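Local coordinates for protein FprA (Mycobacterium tuberculosis, PDB 1LQT) that transfers electrons between NADPH and ferredoxin by way of bound FAD, and may supply electrons to P450 systems, at residues D109-L112 and G116-L119; A125-G130 and E139-D144; G156-D161 and V319-Y324; E277-R282 and R310-A315; G326-T329 and P333-D336. All blocks are in the same frame, centred on the assembly; numbering follows the deposited sequence.

In the fold
Following the chain from the N terminus, interaction 1 closes a short loop between strands 108-109 and 122-124, and interaction 2 then fastens the loop after helix 125-132 back onto that helix. Interaction 3 has the longest span: it brings the start of helix 157-167 against the end of strand 317-320, next to the bound NADP derivative. Interaction 4 falls within that span and joins the outer strands of the antiparallel three-stranded sheet. Interaction 5 closes a small loop once interaction 3 is complete; no two spans cross. Interactions 1 and 2 both touch the 319-324 segment, through the Asp109-Arg320 salt bridge and the Ala125 N to Arg320 O bond respectively, while interaction 5 adjoins it in sequence.

Interaction 1: residues D109-L112 and G116-L119; sequences DRML and GEDL. With ACT (acetate ion), chain C.
Glu117 reaches across to the backbone of Leu112 and the alpha carbon of Met111. Its CB and CG serve as a spacer: with CG anti to the backbone N (chi1 -174°) and the chain extended beyond it, the carboxylate is carried straight off the 116-119 turn. CD arrives 3.8 Å from Leu112 CB. The tip oxygen OE2 takes the amide hydrogen of Leu112, with Leu112 N to Glu117 OE2 at 2.7 Å and an N-H...O angle of 163°; the donor approaches on the syn side, 19° out of the carboxylate plane. Around the same oxygen lie Leu112 CB at 3.4 Å and Met111 CA at 3.5 Å. The other oxygen, OE1, lies 3.6 Å from Met111 CE in the conformer described and has weak bonds to the amides of Asn113 and Ile114. Glu117 thus ties down the loop between strand 108-109 and edge strand 122-124 of the parallel NADP-domain sheet. Its own base is a type I beta turn, in which Leu119 N bonds to Gly116 O at 3.0 Å. Arg320 gives Glu117 OE2 a long, weak ion pair. Two residues before Leu112, Arg110 bonds through NH1 to the adenine of the NADP derivative.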
# COMPACT_ATOMS: atom_id res chain seq x y z
N ASP A 109 -8.14 3.63 -4.48
CA ASP A 109 -8.79 2.36 -4.16
C ASP A 109 -9.64 1.86 -5.31
O ASP A 109 -10.21 2.63 -6.08
CB ASP A 109 -9.73 2.49 -2.94
CG ASP A 109 -10.88 3.42 -3.17
OD1 ASP A 109 -12.01 2.96 -3.38
OD2 ASP A 109 -10.65 4.64 -3.17
N ARG A 110 -9.78 0.55 -5.36
CA ARG A 110 -10.81 -0.08 -6.19
C ARG A 110 -12.15 -0.01 -5.46
O ARG A 110 -12.27 -0.24 -4.25
CB ARG A 110 -10.46 -1.52 -6.48
CG ARG A 110 -9.25 -1.69 -7.37
CD ARG A 110 -9.04 -3.10 -7.85
NE ARG A 110 -10.07 -3.49 -8.80
CZ ARG A 110 -11.09 -4.30 -8.56
NH1 ARG A 110 -11.34 -4.78 -7.37
NH2 ARG A 110 -11.93 -4.59 -9.55
N MET A 111 -13.17 0.26 -6.24
CA MET A 111 -14.55 0.33 -5.77
C MET A 111 -15.31 -0.95 -6.04
O MET A 111 -14.95 -1.71 -6.93
CB MET A 111 -15.24 1.55 -6.36
CG MET A 111 -14.65 2.83 -5.82
SD MET A 111 -15.43 4.28 -6.53
CE MET A 111 -17.10 4.06 -6.13
N LEU A 112 -16.35 -1.14 -5.24
CA LEU A 112 -17.28 -2.25 -5.44
C LEU A 112 -18.29 -1.98 -6.55
O LEU A 112 -18.82 -2.91 -7.15
CB LEU A 112 -18.06 -2.50 -4.15
CG LEU A 112 -17.22 -2.89 -2.94
CD1 LEU A 112 -18.07 -2.82 -1.70
CD2 LEU A 112 -16.62 -4.24 -3.11
N GLY A 116 -25.20 2.37 -2.43
CA GLY A 116 -24.90 2.65 -1.05
C GLY A 116 -23.44 2.77 -0.72
O GLY A 116 -23.10 3.07 0.42
N GLU A 117 -22.56 2.51 -1.68
CA GLU A 117 -21.14 2.53 -1.41
C GLU A 117 -20.63 3.88 -0.91
O GLU A 117 -19.62 3.93 -0.23
CB GLU A 117 -20.40 2.10 -2.66
CG GLU A 117 -18.91 1.94 -2.50
CD GLU A 117 -18.26 1.25 -3.69
OE1 GLU A 117 -18.84 1.24 -4.81
OE2 GLU A 117 -17.16 0.75 -3.47
N ASP A 118 -21.34 4.95 -1.26
CA ASP A 118 -20.96 6.29 -0.83
C ASP A 118 -21.54 6.72 0.50
O ASP A 118 -21.31 7.83 0.93
CB ASP A 118 -21.39 7.30 -1.90
CG ASP A 118 -22.90 7.18 -2.28
OD1 ASP A 118 -23.59 6.10 -2.09
OD2 ASP A 118 -23.48 8.17 -2.83
N LEU A 119 -22.31 5.87 1.17
CA LEU A 119 -22.84 6.27 2.48
C LEU A 119 -21.73 6.47 3.49
O LEU A 119 -20.75 5.74 3.50
CB LEU A 119 -23.77 5.19 3.02
CG LEU A 119 -25.15 5.13 2.41
CD1 LEU A 119 -25.82 3.81 2.78
CD2 LEU A 119 -26.00 6.30 2.87
C ACT C . -14.93 -4.51 -8.26
O ACT C . -14.50 -5.60 -8.82
OXT ACT C . -15.79 -3.78 -8.84
CH3 ACT C . -14.42 -4.10 -6.93

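Interaction 2: residues A125-G130 and E139-D144; sequences AVDFVG and EQVSPD
Val141 and Pro143 lie against Asp127 and Phe128 of helix 125-132. This helix belongs to a right-handed beta-alpha-beta crossover of the Rossmann-like NADP domain, from edge strand 122-124 over strand 317-320 to strand 149-153; the 139-144 segment is part of its return loop. Val141 has CG1 anti to its backbone N (chi1 173°), which leaves CG2 beside that N and places it against the helix. There CG2 lies 3.6 Å from Asp127 O and 3.9 Å from Asp127 CB, a methyl group resting on the base of the residue and its carbonyl. Asp127 has two conformers; in the one described CG lies beside the backbone N, and CB, not the carboxylate, meets Val141.

Ser142 takes left-handed backbone angles and is itself turned off the helix, while the residues before and after it both direct their side chains at the helix. Trp131, one turn further along, packs on Val141 and Pro143 as well. No hydrogen bond links the two segments; the contact is apolar apart from the carbonyl under Val141. Phe128 leaves the helix with CG anti to its backbone N (chi1 -174°). The side chain also packs on Val162 and Leu166 of helix 157-167, and Tyr132 meets it edge to face. The proline ring crosses it at about a right angle, its apex CG lying in the phenyl plane at the rim, 4.0 Å from Phe128 CE1 and 4.1 Å from Phe128 CD1.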
# COMPACT_ATOMS: atom_id res chain seq x y z
N ALA A 125 -10.28 0.34 2.35
CA ALA A 125 -9.13 0.07 3.16
C ALA A 125 -8.03 1.09 2.94
O ALA A 125 -7.33 1.46 3.87
CB ALA A 125 -8.61 -1.35 2.96
N VAL A 126 -7.86 1.55 1.69
CA VAL A 126 -6.87 2.60 1.46
C VAL A 126 -7.04 3.74 2.47
O VAL A 126 -6.09 4.22 3.08
CB VAL A 126 -6.98 3.15 0.03
CG1 VAL A 126 -5.97 4.26 -0.18
CG2 VAL A 126 -6.74 2.03 -0.98
N ASP A 127 -8.27 4.21 2.61
CA ASP A 127 -8.55 5.34 3.47
C ASP A 127 -8.48 4.96 4.95
O ASP A 127 -8.04 5.77 5.75
CB ASP A 127 -9.90 5.97 3.17
CG ASP A 127 -10.00 6.48 1.76
OD1 ASP A 127 -9.90 5.67 0.79
OD2 ASP A 127 -10.23 7.69 1.54
N PHE A 128 -8.92 3.76 5.34
CA PHE A 128 -8.85 3.34 6.72
C PHE A 128 -7.41 3.15 7.18
O PHE A 128 -7.03 3.63 8.25
CB PHE A 128 -9.68 2.07 6.92
CG PHE A 128 -9.77 1.65 8.35
CD1 PHE A 128 -10.40 2.43 9.28
CD2 PHE A 128 -9.23 0.44 8.77
CE1 PHE A 128 -10.47 2.04 10.61
CE2 PHE A 128 -9.32 0.08 10.09
CZ PHE A 128 -9.91 0.88 10.98
N VAL A 129 -6.63 2.44 6.39
CA VAL A 129 -5.23 2.23 6.63
C VAL A 129 -4.48 3.55 6.67
O VAL A 129 -3.66 3.80 7.56
CB VAL A 129 -4.62 1.31 5.56
CG1 VAL A 129 -3.10 1.21 5.73
CG2 VAL A 129 -5.25 -0.09 5.59
N GLY A 130 -4.70 4.40 5.67
CA GLY A 130 -4.05 5.68 5.69
C GLY A 130 -4.34 6.44 6.97
O GLY A 130 -3.47 7.07 7.56
N GLU A 139 -6.11 12.10 7.25
CA GLU A 139 -6.26 12.50 8.64
C GLU A 139 -7.71 12.65 9.06
O GLU A 139 -8.03 12.42 10.20
CB GLU A 139 -5.52 13.80 8.91
CG GLU A 139 -5.31 14.04 10.40
CD GLU A 139 -4.88 15.44 10.79
OE1 GLU A 139 -4.89 16.34 9.94
OE2 GLU A 139 -4.46 15.63 11.96
N GLN A 140 -8.56 13.02 8.12
CA GLN A 140 -9.96 13.30 8.40
C GLN A 140 -10.92 12.19 8.04
O GLN A 140 -12.14 12.40 8.06
CB GLN A 140 -10.40 14.60 7.72
CG GLN A 140 -9.57 15.84 7.99
CD GLN A 140 -9.14 16.05 9.42
OE1 GLN A 140 -9.89 15.78 10.38
NE2 GLN A 140 -7.93 16.57 9.58
N VAL A 141 -10.43 11.00 7.73
CA VAL A 141 -11.34 9.91 7.41
C VAL A 141 -12.27 9.66 8.60
O VAL A 141 -13.46 9.50 8.44
CB VAL A 141 -10.57 8.66 7.01
CG1 VAL A 141 -11.50 7.45 6.84
CG2 VAL A 141 -9.81 8.89 5.71
N SER A 142 -11.69 9.60 9.79
CA SER A 142 -12.40 9.65 11.06
C SER A 142 -13.67 8.80 11.08
O SER A 142 -14.78 9.29 11.29
CB SER A 142 -12.73 11.09 11.37
OG SER A 142 -11.54 11.87 11.37
N PRO A 143 -13.52 7.51 10.88
CA PRO A 143 -14.69 6.64 10.84
C PRO A 143 -15.29 6.50 12.23
O PRO A 143 -14.59 6.54 13.23
CB PRO A 143 -14.10 5.32 10.38
CG PRO A 143 -12.73 5.32 10.92
CD PRO A 143 -12.27 6.74 10.77
N ASP A 144 -16.59 6.31 12.26
CA ASP A 144 -17.29 5.98 13.50
C ASP A 144 -17.08 4.50 13.77
O ASP A 144 -17.55 3.64 13.01
CB ASP A 144 -18.77 6.33 13.35
CG ASP A 144 -19.58 6.09 14.61
OD1 ASP A 144 -19.09 5.47 15.57
OD2 ASP A 144 -20.76 6.49 14.66

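Interaction 3: residues G156-D161 and V319-Y324; sequences GNVALD and VRSVGY. With ODP (4-oxo-nicotinamide-adenine dinucleotide phosphate), chain I.
Val158 and Ala159, in the first turn of helix 157-167, rest on Ser321. Gly156, the N-cap, has no side chain and so lets the diphosphate oxygen O1N of the NADP derivative come to 3.4 Å from its CA. Its N makes a weak bond to a water, which donates to O1N at 2.7 Å and to Ser321 O at 2.8 Å and accepts from Ser321 OG at 2.9 Å, so both segments and the ligand share one molecule. Asn157 sets its CB over one face of the modified nicotinamide ring, 3.5 Å from C4N, while ND2 bonds weakly to the ribose O2D. Val158 donates its N-H to O1N at 3.1 Å (153°). Its CG1, anti to the backbone N at chi1 175°, turns to Ser321 OG at 3.4 Å and to the edge of the Tyr324 ring; CG2 goes to the phosphate. Ala159 packs its CB on Ser321 CB at 4.0 Å. Asp161 is last, its carboxylate beside the 4-oxo oxygen O99 and salt-bridged to Arg164. A glycine-rich strand-turn-helix with its N terminus on the diphosphate, and a water joining it to the end of a neighbouring strand, is characteristic of Rossmann dinucleotide-binding domains.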
# COMPACT_ATOMS: atom_id res chain seq x y z
N GLY A 156 -7.66 -10.52 0.69
CA GLY A 156 -6.23 -10.32 0.69
C GLY A 156 -5.72 -9.96 2.07
O GLY A 156 -6.48 -9.77 3.02
N ASN A 157 -4.41 -9.87 2.18
CA ASN A 157 -3.84 -9.58 3.49
C ASN A 157 -4.23 -8.21 4.02
O ASN A 157 -4.23 -8.03 5.23
CB ASN A 157 -2.31 -9.72 3.44
CG ASN A 157 -1.85 -11.16 3.36
OD1 ASN A 157 -2.47 -12.07 3.88
ND2 ASN A 157 -0.70 -11.36 2.71
N VAL A 158 -4.55 -7.25 3.17
CA VAL A 158 -4.97 -5.97 3.72
C VAL A 158 -6.29 -6.12 4.49
O VAL A 158 -6.53 -5.45 5.48
CB VAL A 158 -5.03 -4.88 2.64
CG1 VAL A 158 -5.59 -3.58 3.22
CG2 VAL A 158 -3.66 -4.66 2.05
N ALA A 159 -7.17 -7.02 4.04
CA ALA A 159 -8.40 -7.28 4.77
C ALA A 159 -8.10 -7.78 6.19
O ALA A 159 -8.77 -7.42 7.13
CB ALA A 159 -9.26 -8.29 4.05
N LEU A 160 -7.07 -8.61 6.31
CA LEU A 160 -6.67 -9.07 7.63
C LEU A 160 -6.13 -7.92 8.45
O LEU A 160 -6.46 -7.84 9.63
CB LEU A 160 -5.61 -10.15 7.52
CG LEU A 160 -6.02 -11.40 6.78
CD1 LEU A 160 -4.87 -12.41 6.76
CD2 LEU A 160 -7.27 -12.02 7.37
N ASP A 161 -5.31 -7.06 7.88
CA ASP A 161 -4.80 -5.91 8.63
C ASP A 161 -5.97 -5.09 9.18
O ASP A 161 -5.99 -4.70 10.34
CB ASP A 161 -3.95 -5.01 7.75
CG ASP A 161 -2.55 -5.51 7.46
OD1 ASP A 161 -2.15 -6.55 7.98
OD2 ASP A 161 -1.82 -4.82 6.72
N VAL A 319 -15.75 -1.69 5.23
CA VAL A 319 -14.46 -1.36 4.66
C VAL A 319 -14.23 -2.28 3.47
O VAL A 319 -14.17 -3.49 3.61
CB VAL A 319 -13.32 -1.55 5.64
CG1 VAL A 319 -11.99 -1.12 5.01
CG2 VAL A 319 -13.56 -0.76 6.93
N ARG A 320 -14.14 -1.70 2.29
CA ARG A 320 -13.83 -2.48 1.09
C ARG A 320 -12.31 -2.62 0.98
O ARG A 320 -11.60 -1.63 0.85
CB ARG A 320 -14.45 -1.91 -0.17
CG ARG A 320 -13.97 -0.52 -0.58
CD ARG A 320 -14.63 -0.02 -1.84
NE ARG A 320 -14.21 1.33 -2.16
CZ ARG A 320 -14.76 2.41 -1.65
NH1 ARG A 320 -15.75 2.38 -0.77
NH2 ARG A 320 -14.32 3.60 -2.04
N SER A 321 -11.83 -3.85 1.05
CA SER A 321 -10.41 -4.16 0.84
C SER A 321 -10.29 -4.99 -0.41
O SER A 321 -9.91 -6.15 -0.39
CB SER A 321 -9.81 -4.82 2.09
OG SER A 321 -8.41 -4.89 1.94
N VAL A 322 -10.65 -4.36 -1.52
CA VAL A 322 -10.72 -5.05 -2.80
C VAL A 322 -9.64 -4.59 -3.74
O VAL A 322 -9.75 -4.74 -4.96
CB VAL A 322 -12.13 -5.06 -3.40
CG1 VAL A 322 -13.08 -5.74 -2.45
CG2 VAL A 322 -12.64 -3.66 -3.75
N GLY A 323 -8.58 -4.05 -3.17
CA GLY A 323 -7.39 -3.64 -3.89
C GLY A 323 -7.17 -2.16 -3.89
O GLY A 323 -8.10 -1.36 -3.87
N TYR A 324 -5.89 -1.81 -3.88
CA TYR A 324 -5.46 -0.44 -4.15
C TYR A 324 -5.57 -0.21 -5.68
O TYR A 324 -5.80 -1.14 -6.42
CB TYR A 324 -4.03 -0.22 -3.64
CG TYR A 324 -3.95 0.02 -2.14
CD1 TYR A 324 -4.53 -0.83 -1.19
CD2 TYR A 324 -3.26 1.11 -1.66
CE1 TYR A 324 -4.46 -0.54 0.17
CE2 TYR A 324 -3.16 1.40 -0.29
CZ TYR A 324 -3.77 0.59 0.61
OH TYR A 324 -3.73 0.82 1.96
O1X ODP I . -11.76 -13.00 -6.21
P2B ODP I . -10.49 -12.22 -6.06
O2X ODP I . -9.26 -13.07 -5.85
O3X ODP I . -10.29 -11.21 -7.18
O2B ODP I . -10.74 -11.40 -4.70
C2B ODP I . -9.98 -10.24 -4.36
C3B ODP I . -8.95 -10.45 -3.27
O3B ODP I . -9.46 -11.31 -2.26
C1B ODP I . -10.88 -9.23 -3.73
N9A ODP I . -11.79 -8.54 -4.61
C8A ODP I . -11.51 -7.77 -5.71
N7A ODP I . -12.59 -7.23 -6.23
C5A ODP I . -13.64 -7.65 -5.44
C4A ODP I . -13.14 -8.48 -4.44
N3A ODP I . -13.88 -9.06 -3.46
C2A ODP I . -15.19 -8.80 -3.55
N1A ODP I . -15.77 -8.00 -4.48
C6A ODP I . -15.00 -7.41 -5.45
N6A ODP I . -15.61 -6.58 -6.30
O4B ODP I . -9.97 -8.30 -3.17
C4B ODP I . -8.84 -9.04 -2.69
C5B ODP I . -7.58 -8.32 -3.09
O5B ODP I . -6.50 -8.96 -2.46
PA ODP I . -5.01 -8.59 -2.89
O1A ODP I . -4.10 -9.46 -2.15
O2A ODP I . -4.88 -8.53 -4.36
O3 ODP I . -4.89 -7.07 -2.42
PN ODP I . -4.61 -6.38 -0.97
O1N ODP I . -5.26 -7.14 0.12
O2N ODP I . -4.96 -4.96 -1.20
O5D ODP I . -3.06 -6.56 -0.78
C5D ODP I . -2.16 -5.90 -1.70
C4D ODP I . -0.81 -6.58 -1.64
O4D ODP I . -0.10 -6.24 -0.45
C1D ODP I . 0.29 -7.44 0.22
C2D ODP I . -0.63 -8.47 -0.28
O2D ODP I . -0.29 -9.78 0.03
C3D ODP I . -0.92 -8.10 -1.68
O3D ODP I . 0.09 -8.65 -2.50
N1N ODP I . 0.48 -7.24 1.61
C2N ODP I . 1.33 -8.15 2.28
C3N ODP I . 1.23 -8.24 3.63
C7N ODP I . 2.18 -9.29 4.24
N7N ODP I . 2.09 -9.42 5.54
O7N ODP I . 2.92 -9.93 3.47
C4N ODP I . 0.30 -7.53 4.40
O99 ODP I . 0.16 -7.67 5.66
C5N ODP I . -0.59 -6.62 3.67
C6N ODP I . -0.49 -6.51 2.27
O HOH W 1 -7.85 -7.49 0.89

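Interaction 4: residues E277-R282 and R310-A315; sequences EIKGKR and REELPA
Lys279 and Glu312 stand on strands that run in the same direction without pairing, the closest alpha carbons of the two segments, those of Lys279 and Pro314, being 9.3 Å apart. The gap is filled by strand 286-296, which pairs with both in antiparallel fashion, and the side chains of Lys279 and Glu312 meet above it, each also touching Val288. Lys279 starts with CG beside its backbone N (chi1 -61°) and is extended from there on, so its ammonium group is delivered well away from its own strand. Glu312 has the same first torsion and an extended chain, and the two side chains cross at about a right angle. Lys279 NZ forms a salt bridge with Glu312 OE2 at 2.8 Å, on the syn side of that oxygen and 22° out of the carboxylate plane. The grip is one-sided: Glu312 OE1 is 4.1 Å from Lys279 NZ, whereas Lys279 CE also lies alongside OE2 at 3.7 Å.

The three strands form the antiparallel meander inserted between strands 265-270 and 317-320 of the parallel sheet, an arrangement familiar from the NADPH domain of glutathione reductase and its relatives. The site is at the surface, away from the FAD and nucleotide sites. Next to it stands a second acid, with Glu277 OE1 6.3 Å from Glu312 OE2, so the lysine charge probably eases some repulsion between them. The preceding residue, Glu311, forms its own salt bridge to Arg270.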
# COMPACT_ATOMS: atom_id res chain seq x y z
N GLU A 277 -25.56 -4.54 -1.91
CA GLU A 277 -26.00 -3.19 -1.65
C GLU A 277 -25.70 -2.86 -0.22
O GLU A 277 -25.75 -3.73 0.65
CB GLU A 277 -27.51 -3.08 -1.91
CG GLU A 277 -28.08 -1.71 -1.64
CD GLU A 277 -29.52 -1.53 -2.09
OE1 GLU A 277 -30.13 -2.53 -2.50
OE2 GLU A 277 -30.01 -0.37 -2.02
N ILE A 278 -25.39 -1.60 0.05
CA ILE A 278 -25.18 -1.10 1.39
C ILE A 278 -26.34 -0.14 1.67
O ILE A 278 -26.66 0.69 0.82
CB ILE A 278 -23.83 -0.39 1.47
CG1 ILE A 278 -22.71 -1.39 1.19
CG2 ILE A 278 -23.64 0.27 2.84
CD1 ILE A 278 -21.36 -0.77 0.93
N LYS A 279 -26.99 -0.28 2.82
CA LYS A 279 -28.24 0.47 3.10
C LYS A 279 -28.17 1.20 4.41
O LYS A 279 -27.43 0.84 5.31
CB LYS A 279 -29.43 -0.50 3.14
CG LYS A 279 -29.69 -1.28 1.83
CD LYS A 279 -30.95 -2.16 1.97
CE LYS A 279 -31.53 -2.71 0.69
NZ LYS A 279 -32.80 -3.48 0.99
N GLY A 280 -28.99 2.23 4.50
CA GLY A 280 -29.13 2.99 5.72
C GLY A 280 -29.66 4.35 5.43
O GLY A 280 -29.65 4.80 4.29
N LYS A 281 -30.17 4.96 6.50
CA LYS A 281 -30.69 6.31 6.55
C LYS A 281 -29.53 7.18 6.92
O LYS A 281 -29.13 7.28 8.09
CB LYS A 281 -31.80 6.40 7.62
CG LYS A 281 -32.36 7.79 7.90
CD LYS A 281 -33.28 7.79 9.15
CE LYS A 281 -33.45 9.22 9.71
NZ LYS A 281 -34.36 9.43 10.92
N ARG A 282 -28.98 7.78 5.89
CA ARG A 282 -27.87 8.72 6.00
C ARG A 282 -26.51 8.16 6.41
O ARG A 282 -25.53 8.89 6.41
CB ARG A 282 -28.24 9.88 6.93
CG ARG A 282 -29.60 10.50 6.61
CD ARG A 282 -29.82 11.85 7.29
NE ARG A 282 -29.76 11.72 8.75
CZ ARG A 282 -30.83 11.69 9.53
NH1 ARG A 282 -32.05 11.80 9.01
NH2 ARG A 282 -30.69 11.56 10.84
N ARG A 310 -30.36 -13.55 -1.49
CA ARG A 310 -30.06 -12.29 -0.77
C ARG A 310 -30.30 -12.45 0.72
O ARG A 310 -31.31 -13.01 1.11
CB ARG A 310 -30.88 -11.15 -1.35
CG ARG A 310 -30.65 -10.95 -2.84
CD ARG A 310 -29.29 -10.34 -3.11
NE ARG A 310 -29.05 -10.12 -4.54
CZ ARG A 310 -28.32 -10.91 -5.32
NH1 ARG A 310 -27.75 -12.01 -4.85
NH2 ARG A 310 -28.12 -10.59 -6.59
N GLU A 311 -29.36 -11.93 1.50
CA GLU A 311 -29.37 -11.96 2.97
C GLU A 311 -29.02 -10.52 3.39
O GLU A 311 -28.18 -9.90 2.77
CB GLU A 311 -28.20 -12.91 3.42
CG GLU A 311 -27.80 -13.00 4.87
CD GLU A 311 -26.45 -13.69 5.06
OE1 GLU A 311 -25.84 -13.53 6.16
OE2 GLU A 311 -25.97 -14.38 4.13
N GLU A 312 -29.64 -10.01 4.44
CA GLU A 312 -29.25 -8.71 4.99
C GLU A 312 -28.66 -8.93 6.39
O GLU A 312 -29.13 -9.78 7.16
CB GLU A 312 -30.42 -7.71 5.02
CG GLU A 312 -31.06 -7.48 3.65
CD GLU A 312 -31.87 -6.21 3.51
OE1 GLU A 312 -32.03 -5.49 4.50
OE2 GLU A 312 -32.32 -5.92 2.36
N LEU A 313 -27.62 -8.17 6.69
CA LEU A 313 -26.91 -8.24 7.96
C LEU A 313 -26.74 -6.82 8.52
O LEU A 313 -26.28 -5.95 7.77
CB LEU A 313 -25.53 -8.82 7.70
CG LEU A 313 -24.62 -9.12 8.86
CD1 LEU A 313 -25.18 -10.20 9.75
CD2 LEU A 313 -23.25 -9.56 8.32
N PRO A 314 -27.07 -6.53 9.78
CA PRO A 314 -26.79 -5.19 10.32
C PRO A 314 -25.30 -4.93 10.37
O PRO A 314 -24.54 -5.82 10.73
CB PRO A 314 -27.37 -5.23 11.73
CG PRO A 314 -28.29 -6.44 11.71
CD PRO A 314 -27.72 -7.42 10.76
N ALA A 315 -24.89 -3.73 10.04
CA ALA A 315 -23.49 -3.34 10.12
C ALA A 315 -23.42 -1.85 10.16
O ALA A 315 -24.24 -1.19 9.53
CB ALA A 315 -22.71 -3.88 8.96

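Interaction 5: residues G326-T329 and P333-D336; sequences GVPT and PFDD
Phe334 has CG anti to its backbone N (chi1 -164°) and its ring turned to chi2 72°, which sets one face of the phenyl against Pro328. The proline crosses that face obliquely: CD stands 4.1 Å from the ring centroid, 23° off the normal, in a CH-pi contact, and Pro328 N lies over the same face, offset toward the rim. At the ring's far end the approach is different. Gly326 O comes to the edge, near the ring plane, 3.4 Å from Phe334 CZ, a carbonyl oxygen facing the polarised C-H rim, and the Val327 carbonyl carbon is 3.6 Å from Phe334 CE1. One phenyl ring therefore touches three consecutive residues, along the peptide links as much as the side chains. Beside it a water spans the two segments, accepting from Thr329 N at 2.9 Å and lying at the same distance from Pro333 O. Val327 packs on Gln107, its side chain about 7 Å from the bound FAD, while the side chain of Asp336 is salt-bridged to Arg325. This proline-aromatic CH-pi packing closes an irregular loop between strands 324-325 and 343-344, in the connection from the NADP domain back to the FAD domain.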
# COMPACT_ATOMS: atom_id res chain seq x y z
N GLY A 326 -4.01 2.56 -8.97
CA GLY A 326 -3.23 3.68 -9.43
C GLY A 326 -4.10 4.86 -9.79
O GLY A 326 -5.28 4.73 -10.10
N VAL A 327 -3.47 6.03 -9.79
CA VAL A 327 -4.08 7.28 -10.15
C VAL A 327 -3.31 7.82 -11.36
O VAL A 327 -2.10 7.76 -11.36
CB VAL A 327 -3.99 8.26 -8.97
CG1 VAL A 327 -4.46 9.65 -9.32
CG2 VAL A 327 -4.76 7.70 -7.76
N PRO A 328 -3.99 8.35 -12.36
CA PRO A 328 -3.27 8.94 -13.50
C PRO A 328 -2.39 10.10 -13.07
O PRO A 328 -2.76 10.90 -12.21
CB PRO A 328 -4.39 9.44 -14.42
CG PRO A 328 -5.66 9.06 -13.81
CD PRO A 328 -5.45 8.46 -12.50
N THR A 329 -1.24 10.22 -13.70
CA THR A 329 -0.34 11.35 -13.49
C THR A 329 -0.43 12.21 -14.72
O THR A 329 -0.26 11.70 -15.85
CB THR A 329 1.09 10.85 -13.37
OG1 THR A 329 1.20 10.01 -12.22
CG2 THR A 329 2.06 11.98 -13.14
N PRO A 333 0.83 8.47 -19.94
CA PRO A 333 -0.28 7.58 -20.30
C PRO A 333 -0.74 6.75 -19.12
O PRO A 333 -0.05 6.66 -18.10
CB PRO A 333 0.30 6.69 -21.41
CG PRO A 333 1.76 6.66 -21.09
CD PRO A 333 2.10 8.03 -20.56
N PHE A 334 -1.90 6.14 -19.28
CA PHE A 334 -2.52 5.39 -18.21
C PHE A 334 -3.52 4.43 -18.79
O PHE A 334 -4.16 4.70 -19.80
CB PHE A 334 -3.23 6.36 -17.28
CG PHE A 334 -3.60 5.80 -15.92
CD1 PHE A 334 -2.63 5.55 -14.96
CD2 PHE A 334 -4.92 5.56 -15.59
CE1 PHE A 334 -2.98 5.06 -13.71
CE2 PHE A 334 -5.27 5.12 -14.32
CZ PHE A 334 -4.30 4.88 -13.40
N ASP A 335 -3.61 3.27 -18.15
CA ASP A 335 -4.60 2.27 -18.48
C ASP A 335 -5.66 2.32 -17.38
O ASP A 335 -5.43 1.86 -16.27
CB ASP A 335 -4.00 0.89 -18.58
CG ASP A 335 -5.04 -0.16 -18.87
OD1 ASP A 335 -5.67 -0.10 -19.94
OD2 ASP A 335 -5.25 -1.07 -18.04
N ASP A 336 -6.82 2.87 -17.69
CA ASP A 336 -7.88 3.02 -16.71
C ASP A 336 -8.26 1.72 -16.06
O ASP A 336 -8.44 1.64 -14.86
CB ASP A 336 -9.11 3.61 -17.41
CG ASP A 336 -10.28 3.77 -16.50
OD1 ASP A 336 -10.13 4.50 -15.51
OD2 ASP A 336 -11.39 3.23 -16.72
O HOH W 2 -0.53 8.48 -15.92